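Local coordinates for protein glycoside hydrolase (Streptococcus pneumoniae serotype 4, PDB 6ORH) that probably releases alpha-linked L-fucose from host glycans by hydrolysis, as a family 29 alpha-fucosidase that pairs a barrel-type catalytic domain with a galactose-binding-like beta-sandwich module, at residues A[317-329]-A[439-451]. The protein carries 2 engineered substitutions. Numbering follows the deposited sequence.
Sequences TYRNELYKEDLAL and LPLLTKISLYKTP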
ATOM      1  N   THR A 317     -17.175 -13.432  11.995  1.00 18.09           N
ATOM      2  CA  THR A 317     -17.733 -12.573  13.034  1.00 18.26           C
ATOM      3  C   THR A 317     -17.242 -11.138  12.829  1.00 18.05           C
ATOM      4  O   THR A 317     -18.044 -10.196  12.866  1.00 20.05           O
ATOM      5  CB  THR A 317     -17.370 -13.128  14.422  1.00 20.34           C
ATOM      6  OG1 THR A 317     -18.089 -14.359  14.558  1.00 21.20           O
ATOM      7  CG2 THR A 317     -17.766 -12.195  15.549  1.00 20.87           C
ATOM      8  N   TYR A 318     -15.934 -11.001  12.573  1.00 17.33           N
ATOM      9  CA  TYR A 318     -15.316  -9.696  12.331  1.00 17.39           C
ATOM     10  C   TYR A 318     -16.096  -8.951  11.243  1.00 18.79           C
ATOM     11  O   TYR A 318     -16.438  -7.782  11.400  1.00 20.15           O
ATOM     12  CB  TYR A 318     -13.840  -9.838  11.957  1.00 17.89           C
ATOM     13  CG  TYR A 318     -13.197  -8.512  11.636  1.00 17.65           C
ATOM     14  CD1 TYR A 318     -13.284  -7.972  10.367  1.00 18.11           C
ATOM     15  CD2 TYR A 318     -12.559  -7.785  12.629  1.00 19.08           C
ATOM     16  CE1 TYR A 318     -12.745  -6.725  10.089  1.00 18.66           C
ATOM     17  CE2 TYR A 318     -11.993  -6.552  12.362  1.00 18.77           C
ATOM     18  CZ  TYR A 318     -12.088  -6.025  11.087  1.00 20.73           C
ATOM     19  OH  TYR A 318     -11.568  -4.787  10.814  1.00 19.22           O
ATOM     20  N   ARG A 319     -16.315  -9.612  10.093  1.00 18.36           N
ATOM     21  CA  ARG A 319     -16.968  -8.944   8.978  1.00 19.14           C
ATOM     22  C   ARG A 319     -18.407  -8.602   9.336  1.00 19.73           C
ATOM     23  O   ARG A 319     -18.917  -7.534   8.994  1.00 19.13           O
ATOM     24  CB  ARG A 319     -16.940  -9.794   7.701  1.00 16.64           C
ATOM     25  CG  ARG A 319     -15.550 -10.159   7.214  1.00 17.79           C
ATOM     26  CD  ARG A 319     -15.595 -10.805   5.823  1.00 17.49           C
ATOM     27  NE  ARG A 319     -16.527 -11.924   5.798  1.00 17.37           N
ATOM     28  CZ  ARG A 319     -16.230 -13.177   6.108  1.00 15.15           C
ATOM     29  NH1 ARG A 319     -14.983 -13.532   6.408  1.00 16.64           N
ATOM     30  NH2 ARG A 319     -17.218 -14.071   6.083  1.00 15.65           N
ATOM     31  N   ASN A 320     -19.078  -9.538  10.026  1.00 19.44           N
ATOM     32  CA  ASN A 320     -20.481  -9.319  10.321  1.00 21.66           C
ATOM     33  C   ASN A 320     -20.604  -8.087  11.226  1.00 20.79           C
ATOM     34  O   ASN A 320     -21.507  -7.281  11.037  1.00 22.48           O
ATOM     35  CB  ASN A 320     -21.087 -10.588  10.927  1.00 22.04           C
ATOM     36  CG  ASN A 320     -21.178 -11.725   9.918  1.00 25.28           C
ATOM     37  OD1 ASN A 320     -20.890 -11.580   8.722  1.00 27.94           O
ATOM     38  ND2 ASN A 320     -21.550 -12.900  10.400  1.00 27.66           N
ATOM     39  N   GLU A 321     -19.662  -7.943  12.162  1.00 22.00           N
ATOM     40  CA  GLU A 321     -19.658  -6.805  13.079  1.00 23.85           C
ATOM     41  C   GLU A 321     -19.312  -5.511  12.337  1.00 23.54           C
ATOM     42  O   GLU A 321     -19.940  -4.474  12.575  1.00 24.63           O
ATOM     43  CB  GLU A 321     -18.739  -7.056  14.269  1.00 27.12           C
ATOM     44  CG  GLU A 321     -19.218  -8.188  15.170  1.00 31.84           C
ATOM     45  CD  GLU A 321     -20.553  -7.989  15.876  1.00 38.36           C
ATOM     46  OE1 GLU A 321     -21.021  -6.833  15.988  1.00 38.05           O
ATOM     47  OE2 GLU A 321     -21.126  -9.004  16.320  1.00 46.97           O
ATOM     48  N   LEU A 322     -18.321  -5.565  11.431  1.00 20.50           N
ATOM     49  CA  LEU A 322     -17.921  -4.374  10.680  1.00 20.13           C
ATOM     50  C   LEU A 322     -19.133  -3.741  10.007  1.00 19.74           C
ATOM     51  O   LEU A 322     -19.308  -2.516  10.009  1.00 20.07           O
ATOM     52  CB  LEU A 322     -16.900  -4.801   9.607  1.00 19.20           C
ATOM     53  CG  LEU A 322     -16.493  -3.694   8.625  1.00 19.67           C
ATOM     54  CD1 LEU A 322     -15.628  -2.656   9.342  1.00 20.67           C
ATOM     55  CD2 LEU A 322     -15.702  -4.313   7.481  1.00 19.91           C
ATOM     56  N   TYR A 323     -19.936  -4.581   9.339  1.00 18.86           N
ATOM     57  CA  TYR A 323     -20.991  -4.102   8.472  1.00 20.05           C
ATOM     58  C   TYR A 323     -22.325  -3.968   9.208  1.00 20.49           C
ATOM     59  O   TYR A 323     -23.324  -3.626   8.593  1.00 24.81           O
ATOM     60  CB  TYR A 323     -21.183  -5.085   7.314  1.00 20.49           C
ATOM     61  CG  TYR A 323     -20.032  -5.144   6.346  1.00 20.32           C
ATOM     62  CD1 TYR A 323     -19.613  -4.021   5.652  1.00 21.10           C
ATOM     63  CD2 TYR A 323     -19.383  -6.346   6.123  1.00 19.75           C
ATOM     64  CE1 TYR A 323     -18.564  -4.102   4.746  1.00 18.61           C
ATOM     65  CE2 TYR A 323     -18.351  -6.446   5.214  1.00 17.57           C
ATOM     66  CZ  TYR A 323     -17.936  -5.316   4.527  1.00 18.88           C
ATOM     67  OH  TYR A 323     -16.901  -5.465   3.646  1.00 16.90           O
ATOM     68  N   LYS A 324     -22.331  -4.191  10.529  1.00 23.25           N
ATOM     69  CA  LYS A 324     -23.555  -4.213  11.323  1.00 26.35           C
ATOM     70  C   LYS A 324     -24.342  -2.909  11.143  1.00 25.03           C
ATOM     71  O   LYS A 324     -25.560  -2.920  10.965  1.00 27.38           O
ATOM     72  CB  LYS A 324     -23.165  -4.516  12.771  1.00 27.12           C
ATOM     73  CG  LYS A 324     -24.299  -4.607  13.786  1.00 35.66           C
ATOM     74  CD  LYS A 324     -23.803  -5.169  15.112  1.00 41.38           C
ATOM     75  CE  LYS A 324     -24.827  -6.003  15.863  1.00 47.94           C
ATOM     76  NZ  LYS A 324     -24.180  -6.951  16.808  1.00 50.87           N
ATOM     77  N   GLU A 325     -23.641  -1.771  11.152  1.00 23.55           N
ATOM     78  CA  GLU A 325     -24.326  -0.502  10.971  1.00 23.68           C
ATOM     79  C   GLU A 325     -23.581   0.401   9.993  1.00 21.22           C
ATOM     80  O   GLU A 325     -22.436   0.781  10.233  1.00 24.16           O
ATOM     81  CB  GLU A 325     -24.493   0.234  12.302  1.00 25.82           C
ATOM     82  CG  GLU A 325     -25.462   1.392  12.154  1.00 31.29           C
ATOM     83  CD  GLU A 325     -25.596   2.344  13.332  1.00 36.25           C
ATOM     84  OE1 GLU A 325     -24.994   2.077  14.398  1.00 36.19           O
ATOM     85  OE2 GLU A 325     -26.287   3.373  13.156  1.00 40.88           O
ATOM     86  N   ASP A 326     -24.297   0.754   8.932  1.00 21.06           N
ATOM     87  CA  ASP A 326     -23.886   1.805   8.016  1.00 19.97           C
ATOM     88  C   ASP A 326     -24.299   3.151   8.612  1.00 20.21           C
ATOM     89  O   ASP A 326     -25.478   3.533   8.530  1.00 20.28           O
ATOM     90  CB  ASP A 326     -24.542   1.605   6.645  1.00 20.49           C
ATOM     91  CG  ASP A 326     -24.140   2.652   5.621  1.00 19.95           C
ATOM     92  OD1 ASP A 326     -23.354   3.542   5.983  1.00 20.27           O
ATOM     93  OD2 ASP A 326     -24.638   2.573   4.478  1.00 21.03           O
ATOM     94  N   LEU A 327     -23.303   3.874   9.125  1.00 19.93           N
ATOM     95  CA  LEU A 327     -23.514   5.130   9.836  1.00 21.32           C
ATOM     96  C   LEU A 327     -23.868   6.254   8.871  1.00 22.49           C
ATOM     97  O   LEU A 327     -24.229   7.362   9.292  1.00 24.95           O
ATOM     98  CB  LEU A 327     -22.259   5.469  10.631  1.00 21.91           C
ATOM     99  CG  LEU A 327     -21.874   4.422  11.672  1.00 23.68           C
ATOM    100  CD1 LEU A 327     -20.420   4.574  12.045  1.00 23.19           C
ATOM    101  CD2 LEU A 327     -22.769   4.579  12.905  1.00 24.85           C
ATOM    102  N   ALA A 328     -23.755   5.988   7.560  1.00 21.49           N
ATOM    103  CA  ALA A 328     -24.080   7.001   6.577  1.00 19.53           C
ATOM    104  C   ALA A 328     -25.518   6.877   6.071  1.00 20.49           C
ATOM    105  O   ALA A 328     -25.977   7.770   5.372  1.00 21.69           O
ATOM    106  CB  ALA A 328     -23.086   6.952   5.425  1.00 20.60           C
ATOM    107  N   LEU A 329     -26.238   5.800   6.424  1.00 23.57           N
ATOM    108  CA  LEU A 329     -27.566   5.599   5.854  1.00 28.13           C
ATOM    109  C   LEU A 329     -28.449   6.806   6.159  1.00 28.43           C
ATOM    110  O   LEU A 329     -28.561   7.216   7.306  1.00 33.16           O
ATOM    111  CB  LEU A 329     -28.210   4.352   6.465  1.00 31.10           C
ATOM    112  CG  LEU A 329     -28.115   3.046   5.692  1.00 32.48           C
ATOM    113  CD1 LEU A 329     -28.877   1.960   6.438  1.00 30.98           C
ATOM    114  CD2 LEU A 329     -28.613   3.172   4.253  1.00 30.50           C
ATOM    115  N   LEU A 439     -17.439  10.633 -16.978  1.00 16.78           N
ATOM    116  CA  LEU A 439     -18.188  11.251 -15.896  1.00 16.84           C
ATOM    117  C   LEU A 439     -18.432  10.217 -14.798  1.00 16.30           C
ATOM    118  O   LEU A 439     -18.814   9.088 -15.088  1.00 16.79           O
ATOM    119  CB  LEU A 439     -19.473  11.907 -16.423  1.00 19.65           C
ATOM    120  CG  LEU A 439     -20.649  10.999 -16.763  1.00 20.50           C
ATOM    121  CD1 LEU A 439     -21.496  10.719 -15.529  1.00 20.04           C
ATOM    122  CD2 LEU A 439     -21.523  11.623 -17.849  1.00 23.00           C
ATOM    123  N   PRO A 440     -18.166  10.550 -13.512  1.00 16.17           N
ATOM    124  CA  PRO A 440     -18.234   9.538 -12.459  1.00 16.73           C
ATOM    125  C   PRO A 440     -19.660   9.173 -12.067  1.00 18.20           C
ATOM    126  O   PRO A 440     -20.532  10.051 -12.083  1.00 19.40           O
ATOM    127  CB  PRO A 440     -17.472  10.135 -11.273  1.00 17.17           C
ATOM    128  CG  PRO A 440     -17.410  11.639 -11.545  1.00 19.43           C
ATOM    129  CD  PRO A 440     -17.585  11.817 -13.042  1.00 17.71           C
ATOM    130  N   LEU A 441     -19.846   7.884 -11.739  1.00 17.08           N
ATOM    131  CA  LEU A 441     -21.046   7.362 -11.086  1.00 18.20           C
ATOM    132  C   LEU A 441     -20.626   6.687  -9.785  1.00 18.87           C
ATOM    133  O   LEU A 441     -19.612   5.972  -9.729  1.00 19.56           O
ATOM    134  CB  LEU A 441     -21.745   6.325 -11.966  1.00 19.74           C
ATOM    135  CG  LEU A 441     -22.289   6.832 -13.296  1.00 22.33           C
ATOM    136  CD1 LEU A 441     -21.309   6.476 -14.402  1.00 21.67           C
ATOM    137  CD2 LEU A 441     -23.648   6.200 -13.584  1.00 22.32           C
ATOM    138  N   LEU A 442     -21.463   6.836  -8.752  1.00 15.66           N
ATOM    139  CA  LEU A 442     -21.298   6.039  -7.547  1.00 15.98           C
ATOM    140  C   LEU A 442     -22.686   5.544  -7.160  1.00 17.83           C
ATOM    141  O   LEU A 442     -23.660   6.285  -7.351  1.00 18.17           O
ATOM    142  CB  LEU A 442     -20.734   6.884  -6.401  1.00 16.78           C
ATOM    143  CG  LEU A 442     -19.281   7.357  -6.503  1.00 14.69           C
ATOM    144  CD1 LEU A 442     -18.996   8.295  -5.342  1.00 16.10           C
ATOM    145  CD2 LEU A 442     -18.331   6.156  -6.455  1.00 16.69           C
ATOM    146  N   THR A 443     -22.756   4.330  -6.603  1.00 16.69           N
ATOM    147  CA  THR A 443     -24.036   3.743  -6.226  1.00 17.13           C
ATOM    148  C   THR A 443     -24.301   3.874  -4.731  1.00 18.57           C
ATOM    149  O   THR A 443     -25.448   3.716  -4.297  1.00 18.08           O
ATOM    150  CB  THR A 443     -24.124   2.266  -6.620  1.00 18.09           C
ATOM    151  OG1 THR A 443     -23.155   1.486  -5.899  1.00 19.14           O
ATOM    152  CG2 THR A 443     -23.963   2.067  -8.113  1.00 19.61           C
ATOM    153  N   LYS A 444     -23.268   4.169  -3.953  1.00 17.97           N
ATOM    154  CA  LYS A 444     -23.347   4.047  -2.506  1.00 18.90           C
ATOM    155  C   LYS A 444     -22.123   4.708  -1.875  1.00 19.21           C
ATOM    156  O   LYS A 444     -20.993   4.611  -2.403  1.00 17.93           O
ATOM    157  CB  LYS A 444     -23.293   2.559  -2.141  1.00 21.37           C
ATOM    158  CG  LYS A 444     -23.487   2.186  -0.675  1.00 27.97           C
ATOM    159  CD  LYS A 444     -23.222   0.690  -0.568  1.00 28.70           C
ATOM    160  CE  LYS A 444     -22.830   0.218   0.805  1.00 28.92           C
ATOM    161  NZ  LYS A 444     -22.640  -1.238   0.793  1.00 32.06           N
ATOM    162  N   ILE A 445     -22.359   5.404  -0.751  1.00 17.95           N
ATOM    163  CA  ILE A 445     -21.316   5.770   0.193  1.00 17.36           C
ATOM    164  C   ILE A 445     -21.788   5.288   1.566  1.00 18.67           C
ATOM    165  O   ILE A 445     -22.920   5.596   1.953  1.00 19.76           O
ATOM    166  CB  ILE A 445     -21.023   7.287   0.218  1.00 16.92           C
ATOM    167  CG1 ILE A 445     -20.508   7.810  -1.128  1.00 17.49           C
ATOM    168  CG2 ILE A 445     -20.047   7.625   1.338  1.00 16.86           C
ATOM    169  CD1 ILE A 445     -20.681   9.297  -1.297  1.00 19.95           C
ATOM    170  N   SER A 446     -20.954   4.480   2.222  1.00 17.79           N
ATOM    171  CA  SER A 446     -21.233   3.932   3.545  1.00 17.46           C
ATOM    172  C   SER A 446     -20.092   4.274   4.499  1.00 19.04           C
ATOM    173  O   SER A 446     -18.970   4.526   4.058  1.00 17.23           O
ATOM    174  CB  SER A 446     -21.495   2.430   3.487  1.00 18.55           C
ATOM    175  OG  SER A 446     -22.650   2.166   2.669  1.00 18.23           O
ATOM    176  N   LEU A 447     -20.385   4.285   5.813  1.00 17.07           N
ATOM    177  CA  LEU A 447     -19.399   4.519   6.854  1.00 18.08           C
ATOM    178  C   LEU A 447     -19.565   3.447   7.926  1.00 19.17           C
ATOM    179  O   LEU A 447     -20.704   3.114   8.288  1.00 20.31           O
ATOM    180  CB  LEU A 447     -19.629   5.894   7.498  1.00 18.18           C
ATOM    181  CG  LEU A 447     -19.316   7.105   6.615  1.00 19.92           C
ATOM    182  CD1 LEU A 447     -19.860   8.384   7.256  1.00 20.18           C
ATOM    183  CD2 LEU A 447     -17.810   7.209   6.381  1.00 18.29           C
ATOM    184  N   TYR A 448     -18.429   2.927   8.393  1.00 18.52           N
ATOM    185  CA  TYR A 448     -18.431   1.897   9.428  1.00 19.88           C
ATOM    186  C   TYR A 448     -17.357   2.155  10.476  1.00 19.47           C
ATOM    187  O   TYR A 448     -16.362   2.852  10.249  1.00 19.00           O
ATOM    188  CB  TYR A 448     -18.162   0.502   8.853  1.00 19.82           C
ATOM    189  CG  TYR A 448     -18.953   0.154   7.621  1.00 19.82           C
ATOM    190  CD1 TYR A 448     -20.320  -0.124   7.673  1.00 19.21           C
ATOM    191  CD2 TYR A 448     -18.318   0.064   6.387  1.00 19.15           C
ATOM    192  CE1 TYR A 448     -21.045  -0.467   6.543  1.00 20.28           C
ATOM    193  CE2 TYR A 448     -19.033  -0.263   5.248  1.00 20.05           C
ATOM    194  CZ  TYR A 448     -20.388  -0.527   5.318  1.00 20.39           C
ATOM    195  OH  TYR A 448     -21.094  -0.840   4.197  1.00 23.37           O
ATOM    196  N   LYS A 449     -17.580   1.529  11.642  1.00 21.29           N
ATOM    197  CA  LYS A 449     -16.565   1.404  12.667  1.00 22.55           C
ATOM    198  C   LYS A 449     -16.094  -0.052  12.751  1.00 21.80           C
ATOM    199  O   LYS A 449     -16.901  -0.954  13.001  1.00 23.64           O
ATOM    200  CB  LYS A 449     -17.153   1.846  14.017  1.00 24.13           C
ATOM    201  CG  LYS A 449     -16.182   1.777  15.193  1.00 25.15           C
ATOM    202  CD  LYS A 449     -14.922   2.594  15.011  1.00 28.77           C
ATOM    203  CE  LYS A 449     -13.845   2.290  16.033  1.00 30.27           C
ATOM    204  NZ  LYS A 449     -13.160   1.002  15.778  1.00 31.77           N
ATOM    205  N   THR A 450     -14.779  -0.254  12.635  1.00 20.87           N
ATOM    206  CA  THR A 450     -14.197  -1.581  12.778  1.00 22.59           C
ATOM    207  C   THR A 450     -14.436  -2.108  14.189  1.00 25.14           C
ATOM    208  O   THR A 450     -14.451  -1.347  15.157  1.00 23.70           O
ATOM    209  CB  THR A 450     -12.693  -1.622  12.475  1.00 23.96           C
ATOM    210  OG1 THR A 450     -11.952  -0.793  13.367  1.00 22.88           O
ATOM    211  CG2 THR A 450     -12.347  -1.283  11.038  1.00 22.42           C
ATOM    212  N   PRO A 451     -14.645  -3.433  14.355  1.00 25.80           N
ATOM    213  CA  PRO A 451     -14.844  -4.000  15.692  1.00 27.37           C
ATOM    214  C   PRO A 451     -13.568  -4.047  16.549  1.00 29.82           C
ATOM    215  O   PRO A 451     -12.507  -4.031  15.959  1.00 33.96           O
ATOM    216  CB  PRO A 451     -15.458  -5.385  15.424  1.00 27.72           C
ATOM    217  CG  PRO A 451     -15.116  -5.722  13.980  1.00 25.16           C
ATOM    218  CD  PRO A 451     -14.807  -4.417  13.269  1.00 23.86           C
TER
HETATM  219  O   HOH W   1     -18.148  -2.771  14.216  1.00 41.39           O
HETATM  220  O   HOH W   2     -20.438   0.865  12.085  1.00 29.81           O
HETATM  221  O   HOH W   3     -25.378   4.569   2.559  1.00 22.64           O
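Asp326 and the backbone of Leu447 hold the turn 326-329 against the last strand of the beta-sandwich. Asp326 OD1 takes two N-H groups, Leu447 N at 3.1 Å and Ala328 N at 2.9 Å, which arrive from opposite faces of the carboxylate; the bond from Ala328 makes an Asx turn. With CG anti to the backbone N (chi1 -179°), the carboxylate reaches the strand, while Leu327 N returns a bond to Leu447 O at 2.8 Å. The methyl of Ala328 packs against CG and CD1 of Leu447.

The tight part centres on buried Tyr448. Tyr323 directs its ring edge at a face of Tyr448 in a T-shaped stack, planes at 87°, with CD1 lying 3.6 Å from Tyr448 CZ. The Tyr448 hydroxyl bonds to Glu380 and that of Tyr323 to Tyr282, so both rings are tied at their far ends. Leu322 CD1 lies 4.1 Å from Tyr448 CB and 3.9 Å from Thr450 CG2.

The outer side is more open: beside Tyr448 a water joins Glu325 O to Lys449 N, and exposed Pro451 sets CG over the Tyr318 ring in a CH-pi contact, 3.9 Å from its centroid.

The C-terminal tail after strand 441-448, with Tyr448, thus packs on the last turn of helix 306-322, whose Tyr318 also touches Val279 and Phe283 of helix 275-284, joining beta-sandwich to catalytic domain.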